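Local coordinates for protein sugar phosphate isomerase/epimerase (Parabacteroides distasonis, PDB 3OBE) that is probably an isomerase or epimerase acting on sugar phosphates, built as a xylose isomerase-like TIM barrel, at residues A46-T51 and K293-L298. Residues are numbered along the deposited sequence; the frame is centred on the assembly and turned at random.
Sequences AKAGYT and KSAAYL
Ala-295 sets its methyl between Ala-48 and Tyr-50, where two outer helices of the TIM barrel meet. Helix 38-48 ends here and helix 287-300, the last of the chain, passes beside it. They follow strands 24-26 and 273-276, which are neighbours in the barrel. The tight part centres on Ala-295. Its CB lies 3.4 Å from the carbonyl O of Ala-48 and 3.9 Å from Ala-48 CB. The small residues let the backbones approach, with CA atoms of Ala-48 and Ala-295 6.1 Å apart. Gly-49, just past helix 38-48, makes a Schellman motif, with a positive phi of 110° that suits glycine. The chain then turns into Tyr-50. Its CG stands anti to the carbonyl carbon (chi1 -67°), and the ring reaches across to helix 287-300. Ala-295 CB meets the ring obliquely. Tyr-50 OH hydrogen-bonds the backbone O of Val-291. A phenylalanine here would probably leave that carbonyl without its tyrosine mate. The solvent side is looser: Lys-293 CB points away from segment 46-51 and the residue is exposed, with its NZ salt-bridged to Glu-289. No hydrogen bond joins the two segments. The closest ring contact is Tyr-50 CE2 to Ala-295 CB, at 3.6 Å.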
loop_
_atom_site.group_PDB
_atom_site.type_symbol
_atom_site.label_atom_id
_atom_site.label_comp_id
_atom_site.label_asym_id
_atom_site.label_seq_id
_atom_site.Cartn_x
_atom_site.Cartn_y
_atom_site.Cartn_z
ATOM N N ALA A 46 -18.481 3.445 2.241
ATOM C CA ALA A 46 -18.684 4.574 3.166
ATOM C C ALA A 46 -19.541 4.171 4.346
ATOM O O ALA A 46 -19.194 4.479 5.496
ATOM C CB ALA A 46 -19.244 5.850 2.434
ATOM N N LYS A 47 -20.619 3.435 4.087
ATOM C CA LYS A 47 -21.504 2.955 5.171
ATOM C C LYS A 47 -20.762 2.029 6.167
ATOM O O LYS A 47 -20.997 2.032 7.385
ATOM C CB LYS A 47 -22.737 2.264 4.569
ATOM N N ALA A 48 -19.815 1.255 5.667
ATOM C CA ALA A 48 -19.014 0.367 6.545
ATOM C C ALA A 48 -17.951 1.080 7.359
ATOM O O ALA A 48 -17.365 0.495 8.286
ATOM C CB ALA A 48 -18.350 -0.742 5.732
ATOM N N GLY A 49 -17.676 2.336 7.018
ATOM C CA GLY A 49 -16.711 3.122 7.754
ATOM C C GLY A 49 -15.417 3.437 7.056
ATOM O O GLY A 49 -14.561 4.122 7.626
ATOM N N TYR A 50 -15.234 2.933 5.823
ATOM C CA TYR A 50 -14.056 3.323 5.068
ATOM C C TYR A 50 -14.094 4.797 4.738
ATOM O O TYR A 50 -15.143 5.341 4.382
ATOM C CB TYR A 50 -13.860 2.472 3.792
ATOM C CG TYR A 50 -13.531 1.025 4.116
ATOM C CD1 TYR A 50 -12.217 0.638 4.511
ATOM C CD2 TYR A 50 -14.519 0.038 4.064
ATOM C CE1 TYR A 50 -11.913 -0.648 4.820
ATOM C CE2 TYR A 50 -14.211 -1.283 4.384
ATOM C CZ TYR A 50 -12.912 -1.623 4.767
ATOM O OH TYR A 50 -12.582 -2.906 5.125
ATOM N N THR A 51 -12.942 5.444 4.878
ATOM C CA THR A 51 -12.759 6.869 4.593
ATOM C C THR A 51 -11.809 7.110 3.386
ATOM O O THR A 51 -11.921 8.136 2.699
ATOM C CB THR A 51 -12.198 7.645 5.829
ATOM O OG1 THR A 51 -10.958 7.048 6.206
ATOM C CG2 THR A 51 -13.215 7.611 6.998
ATOM N N LYS A 293 -16.944 -6.996 6.978
ATOM C CA LYS A 293 -16.647 -7.642 8.248
ATOM C C LYS A 293 -15.291 -7.199 8.805
ATOM O O LYS A 293 -15.142 -7.046 10.025
ATOM C CB LYS A 293 -16.740 -9.159 8.145
ATOM C CG LYS A 293 -18.236 -9.579 8.134
ATOM C CD LYS A 293 -18.462 -11.030 8.104
ATOM C CE LYS A 293 -19.945 -11.256 8.452
ATOM N NZ LYS A 293 -20.521 -12.344 7.755
ATOM N N SER A 294 -14.335 -6.934 7.929
ATOM C CA SER A 294 -13.022 -6.370 8.303
ATOM C C SER A 294 -13.212 -4.999 8.897
ATOM O O SER A 294 -12.673 -4.677 9.991
ATOM C CB SER A 294 -12.060 -6.346 7.115
ATOM O OG SER A 294 -11.816 -7.669 6.653
ATOM N N ALA A 295 -14.037 -4.203 8.232
ATOM C CA ALA A 295 -14.348 -2.854 8.715
ATOM C C ALA A 295 -14.988 -2.954 10.086
ATOM O O ALA A 295 -14.631 -2.168 10.959
ATOM C CB ALA A 295 -15.268 -2.076 7.723
ATOM N N ALA A 296 -15.925 -3.896 10.273
ATOM C CA ALA A 296 -16.642 -4.028 11.548
ATOM C C ALA A 296 -15.650 -4.322 12.710
ATOM O O ALA A 296 -15.780 -3.755 13.825
ATOM C CB ALA A 296 -17.782 -5.109 11.450
ATOM N N TYR A 297 -14.647 -5.131 12.445
ATOM C CA TYR A 297 -13.617 -5.447 13.447
ATOM C C TYR A 297 -12.814 -4.213 13.818
ATOM O O TYR A 297 -12.580 -3.919 15.001
ATOM C CB TYR A 297 -12.688 -6.515 12.882
ATOM C CG TYR A 297 -11.461 -6.829 13.722
ATOM C CD1 TYR A 297 -11.529 -7.651 14.839
ATOM C CD2 TYR A 297 -10.227 -6.295 13.361
ATOM C CE1 TYR A 297 -10.406 -7.931 15.560
ATOM C CE2 TYR A 297 -9.105 -6.605 14.058
ATOM C CZ TYR A 297 -9.193 -7.406 15.154
ATOM O OH TYR A 297 -8.027 -7.702 15.850
ATOM N N LEU A 298 -12.394 -3.475 12.811
ATOM C CA LEU A 298 -11.489 -2.348 13.047
ATOM C C LEU A 298 -12.256 -1.210 13.717
ATOM O O LEU A 298 -11.717 -0.504 14.578
ATOM C CB LEU A 298 -10.877 -1.882 11.744
ATOM C CG LEU A 298 -9.885 -2.870 11.106
ATOM C CD1 LEU A 298 -9.462 -2.351 9.728
ATOM C CD2 LEU A 298 -8.628 -3.133 12.032
#